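Local coordinates for probable protein phosphatase 2C 50 (Oryza sativa subsp. japonica, PDB 5ZCG) that probably removes phosphate groups from serine and threonine residues of proteins, as a magnesium-dependent phosphatase of the PP2C family, at residues A27-V31 and R32-S36; V137-E140 and N141-S144; A149-S153 and S154-V158; R220-K223 and P224-P228. The protein carries 5 engineered substitutions. All coordinates share one frame; numbering follows the deposited sequence.

Interaction 1: residues A27-V31 and R32-S36; sequences ADVPV and RLLAS
Leu33 folds back beside Pro30, the two side chains pointing the same way, and CD1 of Leu33 rests against CD of the Pro30 ring at 4.0 Å. The turn of the backbone sets CB of Leu33 against Pro30 O at 3.3 Å. From there Leu33 carries CG beside its own backbone N and opposite the carbonyl carbon (chi1 -66°), and with chi2 extended (174°) the chain sends CD1 along the proline ring. One residue on, Leu34 repeats this first torsion (chi1 -55°), but its chain diverges from that of Leu33 and CD1 of Leu34 meets CG1 of Val29 at 4.2 Å. Leu33 thus takes Pro30 as its apolar neighbour and Leu34 takes Val29. The backbone winds through a brief 3-10 segment in which Leu33 N donates to Pro30 O at 2.9 Å and Leu34 N to Val31 O at 2.8 Å. Arg32 points away from the apolar contacts, its chain bent at chi2 and chi3. Its guanidinium is held by three partners: NE pairs with Asp48 in a salt bridge, NH2 reaches Leu91 O and NH1 reaches Gly95 O. The three bonds probably fix its rotation, and the Asp48 carboxylate probably balances its charge in a buried setting. The segment carries strand 18-28 over to helix 37-41, at whose start Ser36 caps the backbone N of Asp39. Pro30 and Leu33 lean on helix 67-91, while Val29 and Leu34 pack against Trp103 of helix 99-118.

Interaction 2: residues V137-E140 and N141-S144; sequences VTAE and NVGS
In Thr138 a chi1 of -173° sets OG1 opposite the backbone N and puts CG2 between N and the carbonyl carbon, where CG2 of Thr138 reaches CB of Val142 at 3.6 Å. The two side chains cross at about a right angle. The pair brackets a type I beta turn, Ala139 to Val142, which leads into strand 143-151 of the PP2C beta sandwich. The methyl CB of Ala139 lies 4.1 Å from CG2 of Val142 and also meets the amide of Asn141, whose OD1 stands 3.7 Å from that CB. Asn141 has its CG between backbone N and carbonyl carbon (chi1 59°), and its ND2 bonds to the backbone of the chain of another protein. Glu140 extends beyond CG and places OE1 in a salt bridge with a basic side chain of that same partner. The corner of the turn is covered by that chain, which contacts both Glu140 and Asn141, while Val142 packs on Glu67 and Val68 of helix 67-91. The turn is open: Ala139 O stands 3.6 Å from Val142 N and makes no hydrogen bond to it; the backbone of Val142 bonds instead to that of Asp219. A water joins Ala139 O and Val142 O, donating to each at 2.7 Å.

Interaction 3: residues A149-S153 and S154-V158; sequences ALVCS and SHVVV
Residues Ala149 to Val151 run antiparallel to His155 to Val158, with short-strand axes 4.6 Å apart at closest and N-to-C directions 163° apart, joined by Leu150 N to Val157 O at 2.8 Å, Val157 N to Leu150 O at 2.9 Å and, nearer the bend, Cys152 N to His155 O at 3.0 Å. On one face of the sheet Leu150 and Val157, the hydrogen-bonded pair, lie side by side and point the same way. CG of Leu150 is opposite its backbone N (chi1 175°), and this torsion together with an off-rotamer chi2 of 149° brings CD2 of Leu150 to 4.0 Å from CG2 of Val157. This is a beta hairpin, strands 143-151 and 155-161 of one sheet of the PP2C beta sandwich, reversing at Ser153 and Ser154. The face with Ala149, Val151, Val156 and Val158 looks at the other sheet, where Leu244 and Leu246 of strand 241-247 pack against it; within it, CB of Ala149 touches CG2 of Val158 at 4.1 Å. At the bend, SG of Cys152 lies between backbone N and carbonyl carbon and comes 4.0 Å from CB of His155. The imidazole is turned so that Ser154 OG sits at its edge, in the ring plane, bonded to His155 ND1 at 2.5 Å.

Interaction 4: residues R220-K223 and P224-P228; sequences RYLK and PFVIP
Leu222 and Val226 cross obliquely, CB of Leu222 pressing on CG2 of Val226 at 3.6 Å while the Leu222 CD1 branch comes to 4.0 Å from that same methyl. Val226 has CG1 opposite its backbone N (chi1 -179°), which frees CG2 to lie beside the N and meet the leucine. Beyond CB, the Leu222 chain passes over a face of the Tyr221 ring, CG centred 3.5 Å above its plane. The Phe225 ring turns a face to CD of Pro224, one residue back, and its CB packs on Leu222 O at 3.4 Å. Lys223 lies across Pro228 at about a right angle, NZ 4.0 Å from CD of the proline; the ammonium itself is paired with Asp115 of helix 99-118 in a salt bridge. Leu222 O collects both closing bonds, a good one from Val226 N at 3.0 Å (162°) and a weak one from Phe225 N. The peptide bond between Lys223 and Pro224 is cis, which brings their CA atoms within 3.0 Å. Backbone torsions and the cis proline at its third position mark Leu222 to Phe225 as a type VIa beta turn, extended by the Val226 bond into an alpha turn.

In the fold
The four contacts form two touching pairs, and interaction 2 lies across the chain's centre from interactions 1 and 3. Interactions 1 and 3 have centres 11 Å apart and share apolar packing, with Val29 CG2 on Leu150 CD2 at 3.6 Å and Leu34 CD1 beside His155 ND1 at 3.7 Å. Interactions 2 and 4, also 11 Å apart between centres, are tied by a probable hydrogen bond from Arg220 NH2 to Thr138 O at 3.0 Å. Strand 143-151 spans the gap, serving interactions 2 and 3. The second pair lies nearer the functional sites: the side chain of Asn141 is about 8 Å from bound abscisic acid, and the side chain of Val142 about 10 Å from a bound magnesium ion.

Interaction 1: residues A27-V31 and R32-S36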
ATOM      1  N   ALA A  27     -15.402  -4.213  19.909  1.00 32.58           N
ATOM      2  CA  ALA A  27     -16.152  -5.431  19.644  1.00 31.97           C
ATOM      3  C   ALA A  27     -16.057  -6.338  20.859  1.00 33.76           C
ATOM      4  O   ALA A  27     -15.282  -6.097  21.789  1.00 31.82           O
ATOM      5  CB  ALA A  27     -15.630  -6.157  18.394  1.00 28.13           C
ATOM      6  N   ASP A  28     -16.861  -7.393  20.826  1.00 29.16           N
ATOM      7  CA  ASP A  28     -16.757  -8.507  21.754  1.00 36.16           C
ATOM      8  C   ASP A  28     -16.101  -9.662  21.014  1.00 36.50           C
ATOM      9  O   ASP A  28     -16.454  -9.946  19.865  1.00 40.27           O
ATOM     10  CB  ASP A  28     -18.131  -8.926  22.282  1.00 43.87           C
ATOM     11  CG  ASP A  28     -18.646  -8.011  23.380  1.00 50.87           C
ATOM     12  OD1 ASP A  28     -17.850  -7.220  23.929  1.00 52.63           O
ATOM     13  OD2 ASP A  28     -19.850  -8.098  23.705  1.00 53.79           O
ATOM     14  N   VAL A  29     -15.100 -10.277  21.631  1.00 34.89           N
ATOM     15  CA  VAL A  29     -14.452 -11.423  21.003  1.00 35.51           C
ATOM     16  C   VAL A  29     -15.265 -12.666  21.343  1.00 35.47           C
ATOM     17  O   VAL A  29     -15.526 -12.921  22.527  1.00 37.16           O
ATOM     18  CB  VAL A  29     -12.994 -11.564  21.465  1.00 39.30           C
ATOM     19  CG1 VAL A  29     -12.470 -12.969  21.188  1.00 36.14           C
ATOM     20  CG2 VAL A  29     -12.136 -10.527  20.775  1.00 44.39           C
ATOM     21  N   PRO A  30     -15.694 -13.454  20.358  1.00 34.19           N
ATOM     22  CA  PRO A  30     -16.333 -14.737  20.678  1.00 37.67           C
ATOM     23  C   PRO A  30     -15.350 -15.642  21.401  1.00 37.62           C
ATOM     24  O   PRO A  30     -14.274 -15.960  20.886  1.00 38.18           O
ATOM     25  CB  PRO A  30     -16.725 -15.297  19.305  1.00 36.50           C
ATOM     26  CG  PRO A  30     -16.704 -14.112  18.376  1.00 37.88           C
ATOM     27  CD  PRO A  30     -15.642 -13.205  18.910  1.00 34.01           C
ATOM     28  N   VAL A  31     -15.730 -16.063  22.608  1.00 34.72           N
ATOM     29  CA  VAL A  31     -14.834 -16.865  23.432  1.00 36.41           C
ATOM     30  C   VAL A  31     -14.587 -18.230  22.801  1.00 36.34           C
ATOM     31  O   VAL A  31     -13.554 -18.857  23.065  1.00 38.52           O
ATOM     32  CB  VAL A  31     -15.406 -16.951  24.861  1.00 37.66           C
ATOM     33  CG1 VAL A  31     -14.562 -17.857  25.748  1.00 37.83           C
ATOM     34  CG2 VAL A  31     -15.486 -15.553  25.463  1.00 38.14           C
ATOM     35  N   ARG A  32     -15.500 -18.690  21.940  1.00 32.13           N
ATOM     36  CA  ARG A  32     -15.293 -19.918  21.180  1.00 33.08           C
ATOM     37  C   ARG A  32     -14.106 -19.825  20.227  1.00 35.21           C
ATOM     38  O   ARG A  32     -13.747 -20.835  19.618  1.00 38.97           O
ATOM     39  CB  ARG A  32     -16.563 -20.281  20.400  1.00 32.60           C
ATOM     40  CG  ARG A  32     -17.744 -20.686  21.288  1.00 35.96           C
ATOM     41  CD  ARG A  32     -18.038 -22.174  21.184  1.00 35.57           C
ATOM     42  NE  ARG A  32     -18.763 -22.488  19.958  1.00 36.34           N
ATOM     43  CZ  ARG A  32     -18.434 -23.468  19.121  1.00 39.24           C
ATOM     44  NH1 ARG A  32     -17.387 -24.244  19.378  1.00 38.10           N
ATOM     45  NH2 ARG A  32     -19.156 -23.677  18.026  1.00 39.72           N
ATOM     46  N   LEU A  33     -13.520 -18.641  20.047  1.00 36.44           N
ATOM     47  CA  LEU A  33     -12.259 -18.523  19.327  1.00 39.23           C
ATOM     48  C   LEU A  33     -11.041 -18.695  20.230  1.00 39.17           C
ATOM     49  O   LEU A  33      -9.917 -18.755  19.721  1.00 41.05           O
ATOM     50  CB  LEU A  33     -12.170 -17.167  18.617  1.00 39.47           C
ATOM     51  CG  LEU A  33     -13.167 -16.946  17.477  1.00 41.89           C
ATOM     52  CD1 LEU A  33     -13.085 -15.515  16.951  1.00 40.64           C
ATOM     53  CD2 LEU A  33     -12.941 -17.957  16.360  1.00 44.14           C
ATOM     54  N   LEU A  34     -11.233 -18.774  21.546  1.00 36.53           N
ATOM     55  CA  LEU A  34     -10.134 -18.877  22.497  1.00 35.92           C
ATOM     56  C   LEU A  34     -10.111 -20.184  23.279  1.00 40.78           C
ATOM     57  O   LEU A  34      -9.029 -20.617  23.684  1.00 40.43           O
ATOM     58  CB  LEU A  34     -10.175 -17.707  23.493  1.00 34.55           C
ATOM     59  CG  LEU A  34     -10.175 -16.303  22.883  1.00 38.90           C
ATOM     60  CD1 LEU A  34     -10.277 -15.238  23.965  1.00 40.10           C
ATOM     61  CD2 LEU A  34      -8.929 -16.081  22.030  1.00 35.89           C
ATOM     62  N   ALA A  35     -11.260 -20.824  23.502  1.00 41.09           N
ATOM     63  CA  ALA A  35     -11.301 -22.081  24.237  1.00 41.50           C
ATOM     64  C   ALA A  35     -12.488 -22.905  23.755  1.00 42.50           C
ATOM     65  O   ALA A  35     -13.460 -22.374  23.208  1.00 40.99           O
ATOM     66  CB  ALA A  35     -11.363 -21.841  25.745  1.00 41.02           C
ATOM     67  N   SER A  36     -12.397 -24.219  23.942  1.00 44.84           N
ATOM     68  CA  SER A  36     -13.425 -25.085  23.389  1.00 47.41           C
ATOM     69  C   SER A  36     -14.716 -24.976  24.195  1.00 44.95           C
ATOM     70  O   SER A  36     -14.722 -24.617  25.377  1.00 47.50           O
ATOM     71  CB  SER A  36     -12.948 -26.537  23.362  1.00 52.70           C
ATOM     72  OG  SER A  36     -13.162 -27.163  24.616  1.00 56.63           O
TER

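Interaction 2: residues V137-E140 and N141-S144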
ATOM      1  N   VAL A 137     -13.117   4.015  -4.203  1.00 42.55           N
ATOM      2  CA  VAL A 137     -12.862   5.163  -3.341  1.00 39.97           C
ATOM      3  C   VAL A 137     -11.843   6.098  -3.980  1.00 34.72           C
ATOM      4  O   VAL A 137     -11.931   7.320  -3.813  1.00 33.78           O
ATOM      5  CB  VAL A 137     -12.420   4.711  -1.934  1.00 42.81           C
ATOM      6  CG1 VAL A 137     -13.380   3.663  -1.385  1.00 43.00           C
ATOM      7  CG2 VAL A 137     -10.984   4.197  -1.938  1.00 45.31           C
ATOM      8  N   THR A 138     -10.894   5.563  -4.742  1.00 34.68           N
ATOM      9  CA  THR A 138      -9.848   6.382  -5.344  1.00 35.16           C
ATOM     10  C   THR A 138      -9.242   5.616  -6.519  1.00 37.36           C
ATOM     11  O   THR A 138      -9.769   4.585  -6.947  1.00 40.87           O
ATOM     12  CB  THR A 138      -8.797   6.777  -4.298  1.00 35.59           C
ATOM     13  OG1 THR A 138      -7.873   7.713  -4.873  1.00 37.38           O
ATOM     14  CG2 THR A 138      -8.044   5.552  -3.799  1.00 31.24           C
ATOM     15  N   ALA A 139      -8.125   6.126  -7.038  1.00 40.32           N
ATOM     16  CA  ALA A 139      -7.492   5.582  -8.233  1.00 39.60           C
ATOM     17  C   ALA A 139      -6.934   4.182  -7.972  1.00 37.27           C
ATOM     18  O   ALA A 139      -6.861   3.707  -6.835  1.00 33.33           O
ATOM     19  CB  ALA A 139      -6.386   6.516  -8.722  1.00 37.93           C
ATOM     20  N   GLU A 140      -6.543   3.514  -9.061  1.00 35.84           N
ATOM     21  CA  GLU A 140      -6.151   2.113  -8.978  1.00 33.96           C
ATOM     22  C   GLU A 140      -4.732   1.908  -8.458  1.00 33.07           C
ATOM     23  O   GLU A 140      -4.393   0.786  -8.061  1.00 30.73           O
ATOM     24  CB  GLU A 140      -6.333   1.428 -10.341  1.00 36.47           C
ATOM     25  CG  GLU A 140      -5.458   1.891 -11.481  1.00 46.95           C
ATOM     26  CD  GLU A 140      -5.596   0.984 -12.701  1.00 53.63           C
ATOM     27  OE1 GLU A 140      -6.394   0.024 -12.642  1.00 53.22           O
ATOM     28  OE2 GLU A 140      -4.906   1.227 -13.716  1.00 57.55           O
ATOM     29  N   ASN A 141      -3.895   2.949  -8.439  1.00 31.30           N
ATOM     30  CA  ASN A 141      -2.534   2.835  -7.926  1.00 31.86           C
ATOM     31  C   ASN A 141      -2.388   3.436  -6.531  1.00 33.12           C
ATOM     32  O   ASN A 141      -1.294   3.861  -6.148  1.00 34.77           O
ATOM     33  CB  ASN A 141      -1.538   3.479  -8.890  1.00 35.11           C
ATOM     34  CG  ASN A 141      -1.818   4.949  -9.126  1.00 38.78           C
ATOM     35  OD1 ASN A 141      -2.843   5.476  -8.696  1.00 42.81           O
ATOM     36  ND2 ASN A 141      -0.909   5.618  -9.827  1.00 37.36           N
ATOM     37  N   VAL A 142      -3.469   3.472  -5.756  1.00 30.83           N
ATOM     38  CA  VAL A 142      -3.434   3.932  -4.374  1.00 31.55           C
ATOM     39  C   VAL A 142      -3.649   2.723  -3.478  1.00 29.11           C
ATOM     40  O   VAL A 142      -4.536   1.902  -3.738  1.00 29.21           O
ATOM     41  CB  VAL A 142      -4.491   5.018  -4.111  1.00 32.68           C
ATOM     42  CG1 VAL A 142      -4.332   5.592  -2.708  1.00 30.83           C
ATOM     43  CG2 VAL A 142      -4.388   6.125  -5.157  1.00 35.17           C
ATOM     44  N   GLY A 143      -2.840   2.613  -2.425  1.00 27.04           N
ATOM     45  CA  GLY A 143      -2.917   1.469  -1.542  1.00 25.77           C
ATOM     46  C   GLY A 143      -2.511   1.810  -0.125  1.00 29.90           C
ATOM     47  O   GLY A 143      -2.235   2.966   0.212  1.00 27.01           O
ATOM     48  N   SER A 144      -2.468   0.776   0.711  1.00 27.07           N
ATOM     49  CA  SER A 144      -2.034   0.970   2.082  1.00 27.38           C
ATOM     50  C   SER A 144      -1.650  -0.370   2.685  1.00 27.63           C
ATOM     51  O   SER A 144      -2.177  -1.416   2.296  1.00 26.73           O
ATOM     52  CB  SER A 144      -3.126   1.634   2.927  1.00 26.94           C
ATOM     53  OG  SER A 144      -2.753   1.663   4.294  1.00 27.45           O
TER
HETATM   54  O   HOH W   1      -7.020   2.037  -4.783  1.00 30.85           O

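Interaction 3: residues A149-S153 and S154-V158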
ATOM      1  N   ALA A 149      -3.896  -5.023  15.620  1.00 26.59           N
ATOM      2  CA  ALA A 149      -3.793  -5.826  16.825  1.00 32.87           C
ATOM      3  C   ALA A 149      -5.098  -5.691  17.591  1.00 30.79           C
ATOM      4  O   ALA A 149      -5.471  -4.591  18.016  1.00 31.00           O
ATOM      5  CB  ALA A 149      -2.609  -5.383  17.687  1.00 35.95           C
ATOM      6  N   LEU A 150      -5.803  -6.803  17.728  1.00 30.13           N
ATOM      7  CA  LEU A 150      -6.912  -6.920  18.652  1.00 28.01           C
ATOM      8  C   LEU A 150      -6.342  -7.285  20.013  1.00 27.48           C
ATOM      9  O   LEU A 150      -5.586  -8.252  20.138  1.00 28.39           O
ATOM     10  CB  LEU A 150      -7.897  -7.983  18.159  1.00 32.56           C
ATOM     11  CG  LEU A 150      -9.093  -8.359  19.032  1.00 34.89           C
ATOM     12  CD1 LEU A 150     -10.251  -8.757  18.129  1.00 34.01           C
ATOM     13  CD2 LEU A 150      -8.738  -9.489  19.984  1.00 37.04           C
ATOM     14  N   VAL A 151      -6.679  -6.498  21.024  1.00 27.42           N
ATOM     15  CA  VAL A 151      -6.172  -6.688  22.372  1.00 32.39           C
ATOM     16  C   VAL A 151      -7.359  -6.960  23.282  1.00 30.93           C
ATOM     17  O   VAL A 151      -8.336  -6.205  23.280  1.00 29.24           O
ATOM     18  CB  VAL A 151      -5.377  -5.464  22.864  1.00 29.62           C
ATOM     19  CG1 VAL A 151      -4.919  -5.682  24.291  1.00 27.86           C
ATOM     20  CG2 VAL A 151      -4.196  -5.177  21.930  1.00 27.97           C
ATOM     21  N   CYS A 152      -7.281  -8.045  24.037  1.00 30.39           N
ATOM     22  CA  CYS A 152      -8.209  -8.308  25.126  1.00 34.46           C
ATOM     23  C   CYS A 152      -7.390  -8.712  26.341  1.00 35.06           C
ATOM     24  O   CYS A 152      -6.155  -8.698  26.308  1.00 37.13           O
ATOM     25  CB  CYS A 152      -9.245  -9.377  24.739  1.00 34.08           C
ATOM     26  SG  CYS A 152      -8.585 -11.038  24.513  1.00 35.92           S
ATOM     27  N   SER A 153      -8.077  -9.060  27.428  1.00 34.59           N
ATOM     28  CA  SER A 153      -7.373  -9.306  28.681  1.00 39.25           C
ATOM     29  C   SER A 153      -6.420 -10.488  28.568  1.00 35.25           C
ATOM     30  O   SER A 153      -5.339 -10.482  29.165  1.00 36.36           O
ATOM     31  CB  SER A 153      -8.380  -9.541  29.806  1.00 44.97           C
ATOM     32  OG  SER A 153      -9.383  -8.546  29.776  1.00 52.03           O
ATOM     33  N   SER A 154      -6.802 -11.511  27.803  1.00 33.92           N
ATOM     34  CA  SER A 154      -6.061 -12.764  27.772  1.00 34.19           C
ATOM     35  C   SER A 154      -5.227 -12.974  26.516  1.00 31.93           C
ATOM     36  O   SER A 154      -4.303 -13.790  26.550  1.00 34.48           O
ATOM     37  CB  SER A 154      -7.020 -13.953  27.938  1.00 31.21           C
ATOM     38  OG  SER A 154      -7.869 -14.073  26.812  1.00 31.35           O
ATOM     39  N   HIS A 155      -5.531 -12.288  25.414  1.00 30.06           N
ATOM     40  CA  HIS A 155      -4.887 -12.578  24.139  1.00 33.41           C
ATOM     41  C   HIS A 155      -4.654 -11.300  23.345  1.00 34.59           C
ATOM     42  O   HIS A 155      -5.372 -10.309  23.499  1.00 33.69           O
ATOM     43  CB  HIS A 155      -5.730 -13.546  23.282  1.00 31.55           C
ATOM     44  CG  HIS A 155      -5.844 -14.924  23.858  1.00 35.44           C
ATOM     45  ND1 HIS A 155      -6.688 -15.227  24.906  1.00 37.69           N
ATOM     46  CD2 HIS A 155      -5.212 -16.077  23.536  1.00 35.81           C
ATOM     47  CE1 HIS A 155      -6.572 -16.509  25.204  1.00 38.50           C
ATOM     48  NE2 HIS A 155      -5.682 -17.047  24.388  1.00 39.34           N
ATOM     49  N   VAL A 156      -3.634 -11.342  22.494  1.00 33.14           N
ATOM     50  CA  VAL A 156      -3.437 -10.380  21.418  1.00 30.70           C
ATOM     51  C   VAL A 156      -3.521 -11.134  20.096  1.00 29.01           C
ATOM     52  O   VAL A 156      -2.859 -12.163  19.923  1.00 30.48           O
ATOM     53  CB  VAL A 156      -2.087  -9.652  21.553  1.00 30.43           C
ATOM     54  CG1 VAL A 156      -1.858  -8.743  20.361  1.00 28.14           C
ATOM     55  CG2 VAL A 156      -2.028  -8.881  22.867  1.00 30.54           C
ATOM     56  N   VAL A 157      -4.337 -10.638  19.169  1.00 27.41           N
ATOM     57  CA  VAL A 157      -4.464 -11.232  17.839  1.00 29.35           C
ATOM     58  C   VAL A 157      -4.012 -10.213  16.803  1.00 30.24           C
ATOM     59  O   VAL A 157      -4.562  -9.110  16.721  1.00 33.60           O
ATOM     60  CB  VAL A 157      -5.898 -11.701  17.552  1.00 29.18           C
ATOM     61  CG1 VAL A 157      -5.931 -12.509  16.262  1.00 30.22           C
ATOM     62  CG2 VAL A 157      -6.415 -12.521  18.713  1.00 29.51           C
ATOM     63  N   VAL A 158      -3.030 -10.585  15.997  1.00 27.30           N
ATOM     64  CA  VAL A 158      -2.412  -9.672  15.048  1.00 27.55           C
ATOM     65  C   VAL A 158      -2.739 -10.136  13.640  1.00 28.14           C
ATOM     66  O   VAL A 158      -2.597 -11.322  13.321  1.00 33.61           O
ATOM     67  CB  VAL A 158      -0.893  -9.586  15.262  1.00 26.75           C
ATOM     68  CG1 VAL A 158      -0.238  -8.966  14.044  1.00 24.83           C
ATOM     69  CG2 VAL A 158      -0.588  -8.791  16.525  1.00 26.47           C
TER

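Interaction 4: residues R220-K223 and P224-P228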
ATOM      1  N   ARG A 220      -5.288  -2.048  -6.976  1.00 30.01           N
ATOM      2  CA  ARG A 220      -5.939  -3.005  -7.868  1.00 30.75           C
ATOM      3  C   ARG A 220      -5.245  -3.118  -9.219  1.00 34.55           C
ATOM      4  O   ARG A 220      -5.493  -4.094  -9.935  1.00 37.01           O
ATOM      5  CB  ARG A 220      -7.416  -2.653  -8.065  1.00 28.06           C
ATOM      6  CG  ARG A 220      -7.711  -1.323  -8.744  1.00 31.87           C
ATOM      7  CD  ARG A 220      -9.201  -0.997  -8.621  1.00 36.05           C
ATOM      8  NE  ARG A 220      -9.567   0.301  -9.189  1.00 34.63           N
ATOM      9  CZ  ARG A 220      -9.695   1.425  -8.487  1.00 34.86           C
ATOM     10  NH1 ARG A 220      -9.477   1.433  -7.177  1.00 31.58           N
ATOM     11  NH2 ARG A 220     -10.039   2.549  -9.099  1.00 35.91           N
ATOM     12  N   TYR A 221      -4.360  -2.178  -9.576  1.00 29.56           N
ATOM     13  CA  TYR A 221      -3.630  -2.319 -10.830  1.00 31.54           C
ATOM     14  C   TYR A 221      -2.532  -3.368 -10.752  1.00 33.61           C
ATOM     15  O   TYR A 221      -2.018  -3.775 -11.799  1.00 33.94           O
ATOM     16  CB  TYR A 221      -3.037  -0.976 -11.266  1.00 30.68           C
ATOM     17  CG  TYR A 221      -1.771  -0.570 -10.535  1.00 35.34           C
ATOM     18  CD1 TYR A 221      -1.755  -0.419  -9.153  1.00 36.82           C
ATOM     19  CD2 TYR A 221      -0.597  -0.313 -11.232  1.00 35.22           C
ATOM     20  CE1 TYR A 221      -0.602  -0.035  -8.488  1.00 39.73           C
ATOM     21  CE2 TYR A 221       0.560   0.071 -10.575  1.00 35.32           C
ATOM     22  CZ  TYR A 221       0.549   0.211  -9.204  1.00 37.00           C
ATOM     23  OH  TYR A 221       1.693   0.590  -8.544  1.00 37.70           O
ATOM     24  N   LEU A 222      -2.186  -3.833  -9.552  1.00 29.17           N
ATOM     25  CA  LEU A 222      -1.150  -4.841  -9.373  1.00 33.76           C
ATOM     26  C   LEU A 222      -1.717  -6.205  -9.007  1.00 36.81           C
ATOM     27  O   LEU A 222      -0.954  -7.104  -8.628  1.00 39.17           O
ATOM     28  CB  LEU A 222      -0.141  -4.379  -8.318  1.00 34.13           C
ATOM     29  CG  LEU A 222       0.839  -3.330  -8.844  1.00 37.64           C
ATOM     30  CD1 LEU A 222       1.762  -2.826  -7.748  1.00 38.89           C
ATOM     31  CD2 LEU A 222       1.645  -3.899  -9.998  1.00 40.28           C
ATOM     32  N   LYS A 223      -3.031  -6.380  -9.105  1.00 35.95           N
ATOM     33  CA  LYS A 223      -3.611  -7.695  -8.896  1.00 38.98           C
ATOM     34  C   LYS A 223      -3.384  -8.557 -10.137  1.00 39.97           C
ATOM     35  O   LYS A 223      -3.310  -8.038 -11.254  1.00 35.86           O
ATOM     36  CB  LYS A 223      -5.107  -7.579  -8.604  1.00 34.52           C
ATOM     37  CG  LYS A 223      -5.413  -7.037  -7.213  1.00 39.33           C
ATOM     38  CD  LYS A 223      -6.910  -6.894  -6.973  1.00 45.71           C
ATOM     39  CE  LYS A 223      -7.197  -6.030  -5.749  1.00 50.42           C
ATOM     40  NZ  LYS A 223      -6.341  -6.391  -4.581  1.00 51.62           N
ATOM     41  N   PRO A 224      -3.264  -9.885  -9.973  1.00 41.28           N
ATOM     42  CA  PRO A 224      -3.397 -10.634  -8.721  1.00 37.55           C
ATOM     43  C   PRO A 224      -2.086 -10.811  -7.962  1.00 35.74           C
ATOM     44  O   PRO A 224      -2.010 -11.667  -7.078  1.00 38.02           O
ATOM     45  CB  PRO A 224      -3.904 -11.987  -9.204  1.00 42.43           C
ATOM     46  CG  PRO A 224      -3.164 -12.169 -10.519  1.00 44.05           C
ATOM     47  CD  PRO A 224      -2.975 -10.782 -11.108  1.00 40.22           C
ATOM     48  N   PHE A 225      -1.068 -10.018  -8.299  1.00 33.79           N
ATOM     49  CA  PHE A 225       0.243 -10.193  -7.683  1.00 35.73           C
ATOM     50  C   PHE A 225       0.286  -9.610  -6.272  1.00 35.87           C
ATOM     51  O   PHE A 225       0.882 -10.208  -5.370  1.00 35.01           O
ATOM     52  CB  PHE A 225       1.321  -9.566  -8.569  1.00 35.13           C
ATOM     53  CG  PHE A 225       1.188  -9.931 -10.026  1.00 36.90           C
ATOM     54  CD1 PHE A 225       1.346 -11.244 -10.441  1.00 36.77           C
ATOM     55  CD2 PHE A 225       0.893  -8.965 -10.978  1.00 38.03           C
ATOM     56  CE1 PHE A 225       1.218 -11.589 -11.777  1.00 37.28           C
ATOM     57  CE2 PHE A 225       0.762  -9.303 -12.319  1.00 39.72           C
ATOM     58  CZ  PHE A 225       0.927 -10.619 -12.717  1.00 40.08           C
ATOM     59  N   VAL A 226      -0.333  -8.450  -6.060  1.00 33.71           N
ATOM     60  CA  VAL A 226      -0.447  -7.846  -4.736  1.00 33.68           C
ATOM     61  C   VAL A 226      -1.839  -8.168  -4.200  1.00 33.92           C
ATOM     62  O   VAL A 226      -2.844  -7.780  -4.800  1.00 40.55           O
ATOM     63  CB  VAL A 226      -0.189  -6.331  -4.788  1.00 33.26           C
ATOM     64  CG1 VAL A 226      -0.284  -5.721  -3.399  1.00 33.04           C
ATOM     65  CG2 VAL A 226       1.183  -6.049  -5.402  1.00 30.43           C
ATOM     66  N   ILE A 227      -1.906  -8.873  -3.080  1.00 30.94           N
ATOM     67  CA  ILE A 227      -3.175  -9.383  -2.567  1.00 34.06           C
ATOM     68  C   ILE A 227      -3.429  -8.767  -1.205  1.00 33.05           C
ATOM     69  O   ILE A 227      -2.489  -8.352  -0.496  1.00 31.10           O
ATOM     70  CB  ILE A 227      -3.182 -10.930  -2.506  1.00 36.94           C
ATOM     71  CG1 ILE A 227      -1.950 -11.437  -1.755  1.00 36.42           C
ATOM     72  CG2 ILE A 227      -3.279 -11.523  -3.909  1.00 36.51           C
ATOM     73  CD1 ILE A 227      -2.043 -12.883  -1.333  1.00 38.31           C
ATOM     74  N   PRO A 228      -4.704  -8.702  -0.773  1.00 32.81           N
ATOM     75  CA  PRO A 228      -5.009  -8.124   0.541  1.00 34.06           C
ATOM     76  C   PRO A 228      -5.150  -9.167   1.636  1.00 38.48           C
ATOM     77  O   PRO A 228      -5.877  -8.947   2.610  1.00 41.45           O
ATOM     78  CB  PRO A 228      -6.333  -7.407   0.289  1.00 32.08           C
ATOM     79  CG  PRO A 228      -7.032  -8.311  -0.733  1.00 33.62           C
ATOM     80  CD  PRO A 228      -5.937  -9.008  -1.536  1.00 32.70           C
TER